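Dihydrodipicolinate synthase (Rhodopseudomonas palustris, PDB 3DZ1) probably condenses pyruvate with aspartate semialdehyde to form 4-hydroxy-tetrahydrodipicolinate in lysine biosynthesis. Local coordinates at residues Y220-M225 with K266-K271; P17-D22 with T68-R73; L203-E208 with D228-S233. All coordinates share one frame; numbering follows the deposited sequence.

Contact 1 (Y220-M225 with K266-K271); sequences YCFPDM and KYVLKK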
loop_
_atom_site.group_PDB
_atom_site.type_symbol
_atom_site.label_atom_id
_atom_site.label_comp_id
_atom_site.label_asym_id
_atom_site.label_seq_id
_atom_site.Cartn_x
_atom_site.Cartn_y
_atom_site.Cartn_z
ATOM N N TYR A 220 1.702 -4.389 -27.014
ATOM C CA TYR A 220 0.518 -4.146 -27.843
ATOM C C TYR A 220 0.413 -5.185 -28.963
ATOM O O TYR A 220 1.416 -5.515 -29.606
ATOM C CB TYR A 220 0.586 -2.733 -28.433
ATOM C CG TYR A 220 -0.618 -2.335 -29.258
ATOM C CD1 TYR A 220 -1.914 -2.473 -28.756
ATOM C CD2 TYR A 220 -0.460 -1.802 -30.537
ATOM C CE1 TYR A 220 -3.024 -2.089 -29.511
ATOM C CE2 TYR A 220 -1.559 -1.414 -31.298
ATOM C CZ TYR A 220 -2.837 -1.560 -30.781
ATOM O OH TYR A 220 -3.919 -1.172 -31.538
ATOM N N CYS A 221 -0.801 -5.688 -29.196
ATOM C CA CYS A 221 -1.035 -6.713 -30.215
ATOM C C CYS A 221 -0.779 -6.306 -31.666
ATOM O O CYS A 221 -0.915 -7.125 -32.575
ATOM C CB CYS A 221 -2.451 -7.300 -30.073
ATOM S SG CYS A 221 -3.802 -6.111 -30.110
ATOM N N PHE A 222 -0.422 -5.043 -31.888
ATOM C CA PHE A 222 -0.089 -4.577 -33.229
ATOM C C PHE A 222 1.266 -3.887 -33.173
ATOM O O PHE A 222 1.393 -2.696 -33.462
ATOM C CB PHE A 222 -1.158 -3.628 -33.768
ATOM C CG PHE A 222 -2.373 -4.334 -34.291
ATOM C CD1 PHE A 222 -2.388 -4.849 -35.585
ATOM C CD2 PHE A 222 -3.488 -4.526 -33.479
ATOM C CE1 PHE A 222 -3.498 -5.548 -36.063
ATOM C CE2 PHE A 222 -4.603 -5.221 -33.948
ATOM C CZ PHE A 222 -4.607 -5.734 -35.242
ATOM N N PRO A 223 2.310 -4.637 -32.786
ATOM C CA PRO A 223 3.643 -4.039 -32.708
ATOM C C PRO A 223 4.058 -3.562 -34.090
ATOM O O PRO A 223 4.833 -2.614 -34.221
ATOM C CB PRO A 223 4.506 -5.186 -32.187
ATOM C CG PRO A 223 3.830 -6.394 -32.766
ATOM C CD PRO A 223 2.370 -6.089 -32.541
ATOM N N ASP A 224 3.528 -4.223 -35.118
ATOM C CA ASP A 224 3.832 -3.861 -36.490
ATOM C C ASP A 224 3.385 -2.429 -36.796
ATOM O O ASP A 224 4.068 -1.703 -37.527
ATOM C CB ASP A 224 3.198 -4.876 -37.470
ATOM C CG ASP A 224 1.717 -5.145 -37.195
ATOM O OD1 ASP A 224 1.321 -5.256 -36.017
ATOM O OD2 ASP A 224 0.947 -5.276 -38.171
HETATM N N MSE A 225 2.264 -2.006 -36.217
HETATM C CA MSE A 225 1.781 -0.653 -36.454
HETATM C C MSE A 225 2.504 0.381 -35.593
HETATM O O MSE A 225 2.649 1.531 -35.999
HETATM C CB MSE A 225 0.270 -0.578 -36.231
HETATM C CG MSE A 225 -0.535 -1.392 -37.241
HETATM SE SE MSE A 225 -0.217 -0.883 -39.104
HETATM C CE MSE A 225 1.093 -2.219 -39.568
ATOM N N LYS A 266 -3.522 -11.976 -26.034
ATOM C CA LYS A 266 -3.515 -13.349 -26.516
ATOM C C LYS A 266 -4.683 -13.667 -27.438
ATOM O O LYS A 266 -4.536 -14.438 -28.387
ATOM C CB LYS A 266 -3.465 -14.317 -25.332
ATOM C CG LYS A 266 -2.073 -14.380 -24.693
ATOM C CD LYS A 266 -1.937 -15.555 -23.736
ATOM C CE LYS A 266 -0.475 -15.849 -23.445
ATOM N NZ LYS A 266 -0.310 -17.077 -22.622
ATOM N N TYR A 267 -5.838 -13.068 -27.168
ATOM C CA TYR A 267 -7.010 -13.278 -28.008
ATOM C C TYR A 267 -6.720 -12.758 -29.420
ATOM O O TYR A 267 -6.970 -13.441 -30.411
ATOM C CB TYR A 267 -8.217 -12.538 -27.423
ATOM C CG TYR A 267 -9.418 -12.488 -28.344
ATOM C CD1 TYR A 267 -10.137 -13.642 -28.651
ATOM C CD2 TYR A 267 -9.824 -11.286 -28.926
ATOM C CE1 TYR A 267 -11.233 -13.601 -29.518
ATOM C CE2 TYR A 267 -10.915 -11.233 -29.793
ATOM C CZ TYR A 267 -11.614 -12.394 -30.085
ATOM O OH TYR A 267 -12.683 -12.348 -30.947
ATOM N N VAL A 268 -6.181 -11.547 -29.510
ATOM C CA VAL A 268 -5.878 -10.951 -30.809
ATOM C C VAL A 268 -4.724 -11.647 -31.536
ATOM O O VAL A 268 -4.800 -11.892 -32.742
ATOM C CB VAL A 268 -5.549 -9.446 -30.667
ATOM C CG1 VAL A 268 -5.170 -8.867 -32.021
ATOM C CG2 VAL A 268 -6.758 -8.701 -30.103
ATOM N N LEU A 269 -3.661 -11.972 -30.809
ATOM C CA LEU A 269 -2.515 -12.634 -31.425
ATOM C C LEU A 269 -2.923 -13.988 -32.003
ATOM O O LEU A 269 -2.338 -14.456 -32.980
ATOM C CB LEU A 269 -1.386 -12.810 -30.405
ATOM C CG LEU A 269 -0.715 -11.506 -29.961
ATOM C CD1 LEU A 269 0.249 -11.779 -28.814
ATOM C CD2 LEU A 269 0.018 -10.886 -31.143
ATOM N N LYS A 270 -3.928 -14.615 -31.398
ATOM C CA LYS A 270 -4.412 -15.902 -31.887
ATOM C C LYS A 270 -5.211 -15.639 -33.160
ATOM O O LYS A 270 -5.064 -16.335 -34.162
ATOM C CB LYS A 270 -5.315 -16.568 -30.841
ATOM C CG LYS A 270 -5.916 -17.894 -31.294
ATOM C CD LYS A 270 -6.929 -18.410 -30.284
ATOM C CE LYS A 270 -7.671 -19.628 -30.815
ATOM N NZ LYS A 270 -8.831 -19.980 -29.940
ATOM N N LYS A 271 -6.058 -14.617 -33.104
ATOM C CA LYS A 271 -6.885 -14.231 -34.238
ATOM C C LYS A 271 -5.998 -13.831 -35.419
ATOM O O LYS A 271 -6.390 -13.981 -36.580
ATOM C CB LYS A 271 -7.794 -13.068 -33.830
ATOM C CG LYS A 271 -8.722 -12.573 -34.918
ATOM C CD LYS A 271 -9.609 -11.435 -34.409
ATOM C CE LYS A 271 -10.638 -11.926 -33.399
ATOM N NZ LYS A 271 -11.611 -12.862 -34.030
#
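The thiol side chain of C221 lies against the isopropyl group of V268: C221 SG is 3.6 Å from V268 CG1. C221 CB is 3.7 Å from V268 CG1. SG also lies 3.9 Å from V268 CG2, so the sulfur meets both branches while C221 CB favours one. Two torsions account for this: C221 places SG between its backbone N and carbonyl carbon (chi1 55°), and V268 holds CG1 anti to its backbone N (chi1 177°). The backbones come close here, the CA atoms of C221 and L269 being 6.2 Å apart. L269 contributes CD2, which approaches the backbone O of C221 at 4.1 Å. The F222 ring adds a lighter touch: its CE2 stands 4.2 Å from V268 CG1, obliquely to the ring, and the two side chains cross at about a right angle. No hydrogen bond joins the segments, so van der Waals contact does the work, burying 162 Å² in all. The polar atoms of the C221 backbone are served from outside, N by E255 and O by R272. F222 is the N-cap residue of helix 223-234, and the contact therefore sets the start of that helix, shortly after barrel strand 215-218, against helix 260-271. Helix 289-301 closes in on F222 through L299, and F37 of helix 28-40 packs on P223.

Contact 2 (P17-D22 with T68-R73); sequences PTPFHD and TRFIKR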
loop_
_atom_site.group_PDB
_atom_site.type_symbol
_atom_site.label_atom_id
_atom_site.label_comp_id
_atom_site.label_asym_id
_atom_site.label_seq_id
_atom_site.Cartn_x
_atom_site.Cartn_y
_atom_site.Cartn_z
ATOM N N PRO A 17 4.552 -12.540 -25.137
ATOM C CA PRO A 17 3.832 -13.295 -24.116
ATOM C C PRO A 17 4.411 -14.706 -24.232
ATOM O O PRO A 17 5.103 -15.005 -25.206
ATOM C CB PRO A 17 2.390 -13.234 -24.605
ATOM C CG PRO A 17 2.554 -13.254 -26.093
ATOM C CD PRO A 17 3.690 -12.271 -26.302
ATOM N N THR A 18 4.170 -15.559 -23.246
ATOM C CA THR A 18 4.655 -16.929 -23.331
ATOM C C THR A 18 3.471 -17.732 -23.858
ATOM O O THR A 18 2.441 -17.831 -23.194
ATOM C CB THR A 18 5.092 -17.465 -21.951
ATOM O OG1 THR A 18 6.244 -16.739 -21.509
ATOM C CG2 THR A 18 5.438 -18.948 -22.028
ATOM N N PRO A 19 3.591 -18.288 -25.076
ATOM C CA PRO A 19 2.521 -19.079 -25.696
ATOM C C PRO A 19 2.247 -20.396 -24.976
ATOM O O PRO A 19 3.164 -21.181 -24.753
ATOM C CB PRO A 19 3.042 -19.320 -27.118
ATOM C CG PRO A 19 4.003 -18.200 -27.344
ATOM C CD PRO A 19 4.707 -18.111 -26.019
ATOM N N PHE A 20 0.986 -20.625 -24.622
ATOM C CA PHE A 20 0.577 -21.856 -23.947
ATOM C C PHE A 20 -0.565 -22.521 -24.705
ATOM O O PHE A 20 -1.319 -21.865 -25.427
ATOM C CB PHE A 20 0.041 -21.581 -22.536
ATOM C CG PHE A 20 1.048 -21.020 -21.582
ATOM C CD1 PHE A 20 2.189 -21.739 -21.245
ATOM C CD2 PHE A 20 0.827 -19.787 -20.978
ATOM C CE1 PHE A 20 3.094 -21.237 -20.314
ATOM C CE2 PHE A 20 1.725 -19.278 -20.049
ATOM C CZ PHE A 20 2.859 -20.005 -19.715
ATOM N N HIS A 21 -0.687 -23.830 -24.533
ATOM C CA HIS A 21 -1.795 -24.558 -25.124
ATOM C C HIS A 21 -2.795 -24.587 -23.968
ATOM O O HIS A 21 -2.494 -24.102 -22.878
ATOM C CB HIS A 21 -1.372 -25.972 -25.527
ATOM C CG HIS A 21 -0.508 -26.015 -26.749
ATOM N ND1 HIS A 21 -0.919 -25.517 -27.968
ATOM C CD2 HIS A 21 0.741 -26.502 -26.944
ATOM C CE1 HIS A 21 0.039 -25.698 -28.861
ATOM N NE2 HIS A 21 1.056 -26.295 -28.265
ATOM N N ASP A 22 -3.973 -25.150 -24.188
ATOM C CA ASP A 22 -4.993 -25.188 -23.145
ATOM C C ASP A 22 -4.606 -25.972 -21.886
ATOM O O ASP A 22 -5.024 -25.624 -20.779
ATOM C CB ASP A 22 -6.283 -25.730 -23.748
ATOM C CG ASP A 22 -6.701 -24.956 -24.987
ATOM O OD1 ASP A 22 -7.208 -23.821 -24.841
ATOM O OD2 ASP A 22 -6.504 -25.477 -26.105
ATOM N N THR A 68 15.439 -19.251 -23.759
ATOM C CA THR A 68 16.381 -19.817 -24.726
ATOM C C THR A 68 15.765 -19.983 -26.112
ATOM O O THR A 68 16.400 -19.671 -27.122
ATOM C CB THR A 68 16.915 -21.189 -24.259
ATOM O OG1 THR A 68 17.579 -21.041 -23.001
ATOM C CG2 THR A 68 17.905 -21.745 -25.264
ATOM N N ARG A 69 14.530 -20.469 -26.161
ATOM C CA ARG A 69 13.842 -20.665 -27.433
ATOM C C ARG A 69 13.792 -19.347 -28.203
ATOM O O ARG A 69 14.092 -19.303 -29.400
ATOM C CB ARG A 69 12.415 -21.168 -27.194
ATOM C CG ARG A 69 11.673 -21.568 -28.462
ATOM C CD ARG A 69 11.958 -23.012 -28.825
ATOM N NE ARG A 69 11.332 -23.408 -30.086
ATOM C CZ ARG A 69 11.283 -24.660 -30.529
ATOM N NH1 ARG A 69 11.816 -25.638 -29.811
ATOM N NH2 ARG A 69 10.715 -24.935 -31.694
ATOM N N PHE A 70 13.406 -18.275 -27.510
ATOM C CA PHE A 70 13.316 -16.948 -28.119
ATOM C C PHE A 70 14.679 -16.422 -28.560
ATOM O O PHE A 70 14.818 -15.874 -29.656
ATOM C CB PHE A 70 12.699 -15.948 -27.134
ATOM C CG PHE A 70 11.195 -15.945 -27.121
ATOM C CD1 PHE A 70 10.476 -15.490 -28.220
ATOM C CD2 PHE A 70 10.496 -16.371 -25.994
ATOM C CE1 PHE A 70 9.081 -15.453 -28.198
ATOM C CE2 PHE A 70 9.102 -16.338 -25.963
ATOM C CZ PHE A 70 8.395 -15.877 -27.066
ATOM N N ILE A 71 15.677 -16.577 -27.695
ATOM C CA ILE A 71 17.019 -16.107 -27.999
ATOM C C ILE A 71 17.574 -16.768 -29.260
ATOM O O ILE A 71 18.097 -16.091 -30.148
ATOM C CB ILE A 71 17.982 -16.366 -26.816
ATOM C CG1 ILE A 71 17.541 -15.543 -25.602
ATOM C CG2 ILE A 71 19.403 -15.975 -27.199
ATOM C CD1 ILE A 71 18.338 -15.820 -24.344
ATOM N N LYS A 72 17.443 -18.086 -29.346
ATOM C CA LYS A 72 17.953 -18.822 -30.495
ATOM C C LYS A 72 17.217 -18.524 -31.798
ATOM O O LYS A 72 17.806 -18.587 -32.878
ATOM C CB LYS A 72 17.907 -20.324 -30.209
ATOM C CG LYS A 72 18.742 -20.746 -29.009
ATOM C CD LYS A 72 20.200 -20.371 -29.196
ATOM C CE LYS A 72 21.050 -20.845 -28.032
ATOM N NZ LYS A 72 22.480 -20.484 -28.233
ATOM N N ARG A 73 15.935 -18.191 -31.696
ATOM C CA ARG A 73 15.126 -17.909 -32.877
ATOM C C ARG A 73 15.336 -16.502 -33.443
ATOM O O ARG A 73 15.358 -16.313 -34.662
ATOM C CB ARG A 73 13.643 -18.112 -32.548
ATOM C CG ARG A 73 12.714 -18.060 -33.749
ATOM C CD ARG A 73 12.835 -19.318 -34.586
ATOM N NE ARG A 73 11.933 -19.302 -35.734
ATOM C CZ ARG A 73 11.724 -20.346 -36.530
ATOM N NH1 ARG A 73 12.354 -21.490 -36.302
ATOM N NH2 ARG A 73 10.889 -20.246 -37.554
#
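Segment 17-22 carries P17 and P19 in an irregular, mostly extended course, whereas F70 belongs to a regular helix in which K72 N bonds to T68 O at 2.9 Å and R73 N to R69 O at 3.1 Å. This is loop-to-helix packing in a TIM barrel: the loop follows strand 11-15, and the helix is 60-73. The backbones remain well separated, with 10.9 Å between the CA atoms of P17 and F70, and the phenyl group of F70 bridges the gap. Its CG lies anti to the carbonyl carbon and beside the backbone N (chi1 -84°), and CZ leads toward the loop. That atom makes both contacts. P19 meets it through CD, 4.4 Å from F70 CZ and oblique to the ring, a loose apolar touch; only 77 Å² is buried in total. Further round the fold, I31 of helix 28-40 touches both P19 and F70, placing a third element against the pair, while P17 rests on K266 and L269 of helix 260-271. Within the loop, T18 O sits 3.3 Å above the plane of the F20 ring, offset toward its rim. The P17 carbonyl is buried without a hydrogen-bond partner in the model; what it faces is the ring edge of F70, near the ring plane, with P17 O 3.9 Å from CZ.

Contact 3 (L203-E208 with D228-S233); sequences LFLDFE and DVVKLS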
loop_
_atom_site.group_PDB
_atom_site.type_symbol
_atom_site.label_atom_id
_atom_site.label_comp_id
_atom_site.label_asym_id
_atom_site.label_seq_id
_atom_site.Cartn_x
_atom_site.Cartn_y
_atom_site.Cartn_z
ATOM N N LEU A 203 0.272 3.965 -23.992
ATOM C CA LEU A 203 -0.750 4.984 -23.797
ATOM C C LEU A 203 -0.300 6.395 -24.174
ATOM O O LEU A 203 -1.114 7.204 -24.611
ATOM C CB LEU A 203 -1.236 4.952 -22.343
ATOM C CG LEU A 203 -2.592 5.581 -22.017
ATOM C CD1 LEU A 203 -3.701 4.803 -22.705
ATOM C CD2 LEU A 203 -2.802 5.567 -20.505
ATOM N N PHE A 204 0.988 6.693 -24.013
ATOM C CA PHE A 204 1.502 8.019 -24.357
ATOM C C PHE A 204 2.631 8.004 -25.387
ATOM O O PHE A 204 3.391 8.968 -25.498
ATOM C CB PHE A 204 1.983 8.752 -23.100
ATOM C CG PHE A 204 0.867 9.332 -22.283
ATOM C CD1 PHE A 204 0.090 8.519 -21.462
ATOM C CD2 PHE A 204 0.548 10.681 -22.389
ATOM C CE1 PHE A 204 -0.991 9.039 -20.761
ATOM C CE2 PHE A 204 -0.531 11.214 -21.692
ATOM C CZ PHE A 204 -1.303 10.388 -20.875
ATOM N N LEU A 205 2.732 6.928 -26.159
ATOM C CA LEU A 205 3.800 6.816 -27.148
ATOM C C LEU A 205 3.895 7.993 -28.116
ATOM O O LEU A 205 4.997 8.405 -28.502
ATOM C CB LEU A 205 3.652 5.519 -27.949
ATOM C CG LEU A 205 4.828 5.237 -28.890
ATOM C CD1 LEU A 205 6.123 5.152 -28.088
ATOM C CD2 LEU A 205 4.579 3.942 -29.648
ATOM N N ASP A 206 2.748 8.539 -28.509
ATOM C CA ASP A 206 2.746 9.648 -29.448
ATOM C C ASP A 206 3.568 10.828 -28.948
ATOM O O ASP A 206 4.415 11.353 -29.674
ATOM C CB ASP A 206 1.302 10.070 -29.777
ATOM C CG ASP A 206 0.499 10.483 -28.555
ATOM O OD1 ASP A 206 0.789 10.021 -27.432
ATOM O OD2 ASP A 206 -0.458 11.266 -28.727
ATOM N N PHE A 207 3.348 11.229 -27.702
ATOM C CA PHE A 207 4.086 12.354 -27.149
ATOM C C PHE A 207 5.440 11.950 -26.578
ATOM O O PHE A 207 6.359 12.761 -26.522
ATOM C CB PHE A 207 3.235 13.067 -26.094
ATOM C CG PHE A 207 2.102 13.868 -26.680
ATOM C CD1 PHE A 207 2.362 14.975 -27.486
ATOM C CD2 PHE A 207 0.778 13.504 -26.454
ATOM C CE1 PHE A 207 1.322 15.705 -28.058
ATOM C CE2 PHE A 207 -0.270 14.228 -27.021
ATOM C CZ PHE A 207 0.004 15.331 -27.826
ATOM N N GLU A 208 5.572 10.695 -26.164
ATOM C CA GLU A 208 6.839 10.232 -25.622
ATOM C C GLU A 208 7.925 10.326 -26.690
ATOM O O GLU A 208 9.071 10.656 -26.390
ATOM C CB GLU A 208 6.704 8.797 -25.107
ATOM C CG GLU A 208 6.005 8.719 -23.758
ATOM C CD GLU A 208 5.503 7.331 -23.435
ATOM O OE1 GLU A 208 5.226 7.068 -22.244
ATOM O OE2 GLU A 208 5.379 6.511 -24.369
ATOM N N ASP A 228 5.553 1.713 -37.223
ATOM C CA ASP A 228 5.300 2.859 -38.092
ATOM C C ASP A 228 5.119 4.140 -37.286
ATOM O O ASP A 228 5.565 5.206 -37.707
ATOM C CB ASP A 228 4.062 2.621 -38.967
ATOM C CG ASP A 228 4.279 1.530 -40.005
ATOM O OD1 ASP A 228 5.389 1.468 -40.573
ATOM O OD2 ASP A 228 3.341 0.743 -40.261
ATOM N N VAL A 229 4.453 4.048 -36.136
ATOM C CA VAL A 229 4.268 5.233 -35.303
ATOM C C VAL A 229 5.644 5.764 -34.894
ATOM O O VAL A 229 5.892 6.971 -34.932
ATOM C CB VAL A 229 3.457 4.920 -34.021
ATOM C CG1 VAL A 229 3.510 6.111 -33.071
ATOM C CG2 VAL A 229 2.018 4.603 -34.382
ATOM N N VAL A 230 6.536 4.858 -34.510
ATOM C CA VAL A 230 7.889 5.241 -34.105
ATOM C C VAL A 230 8.638 5.843 -35.301
ATOM O O VAL A 230 9.319 6.868 -35.180
ATOM C CB VAL A 230 8.668 4.017 -33.552
ATOM C CG1 VAL A 230 10.125 4.381 -33.293
ATOM C CG2 VAL A 230 8.017 3.533 -32.258
ATOM N N LYS A 231 8.504 5.210 -36.460
ATOM C CA LYS A 231 9.163 5.703 -37.661
ATOM C C LYS A 231 8.659 7.082 -38.065
ATOM O O LYS A 231 9.452 7.984 -38.351
ATOM C CB LYS A 231 8.956 4.727 -38.819
ATOM C CG LYS A 231 9.739 3.435 -38.683
ATOM C CD LYS A 231 9.521 2.544 -39.894
ATOM C CE LYS A 231 10.442 1.335 -39.875
ATOM N NZ LYS A 231 10.210 0.478 -41.068
ATOM N N LEU A 232 7.340 7.248 -38.095
ATOM C CA LEU A 232 6.754 8.528 -38.467
ATOM C C LEU A 232 7.164 9.615 -37.489
ATOM O O LEU A 232 7.426 10.753 -37.889
ATOM C CB LEU A 232 5.227 8.425 -38.516
ATOM C CG LEU A 232 4.648 7.605 -39.673
ATOM C CD1 LEU A 232 3.162 7.348 -39.433
ATOM C CD2 LEU A 232 4.874 8.351 -40.992
ATOM N N SER A 233 7.225 9.264 -36.207
ATOM C CA SER A 233 7.602 10.226 -35.182
ATOM C C SER A 233 9.041 10.696 -35.384
ATOM O O SER A 233 9.324 11.895 -35.311
ATOM C CB SER A 233 7.445 9.610 -33.792
ATOM O OG SER A 233 6.105 9.209 -33.562
HETATM O O HOH W 1 4.405 10.958 -32.368
#
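L205 leaves helix 205-211 toward V229 and V230, and its approach tightens along the side chain. L205 CB is still 5.2 Å from V229 CG1. L205 CG, anti to the backbone N (chi1 -173°), is 4.5 Å from V229 CG1. There the chain forks: CD1 stays 4.9 Å from V230 CG2, whereas CD2 sits over the two valines, 4.2 Å from V229 CG1 and 4.3 Å from V230 CG2. One methyl thus makes the closest apolar touches to both residues. Beside this apolar contact runs a polar link, a water that donates to D206 O at 2.7 Å and to S233 OG at 2.7 Å. S233 OG donates a hydrogen bond to V229 O, with a C=O...OG angle of 146°, which orients the hydroxyl, while S233 N reaches the same oxygen from the opposite face of the carbonyl plane. The water thus bridges the helices, with one acceptor on each: D206 O and S233 OG. Helices 205-211 and 223-234, with barrel strand 215-218 between them in sequence, pack together here; helix 238-255 touches D206 and S233, and R253 of the second subunit forms a salt bridge with D206.

In the fold
Along the chain contact 2 comes first and closes before the others open; contacts 3 and 1 interleave, and both use helix 223-234, contact 1 at its start and contact 3 further along. Their centres are about 18 Å apart. Contact 2 lies about 15 Å from contact 1, centre to centre, and the two touch: K266 NZ is 2.9 Å from T18 O, probably hydrogen-bonded. The centres of contacts 2 and 3 are about 27 Å apart, on opposite sides of the chain's centre. Helix 260-271 of contact 1 meets both the loop after the first strand and the start of helix 223-234, after the last, spanning the closure of the eight-stranded barrel, while contact 3 adjoins another subunit.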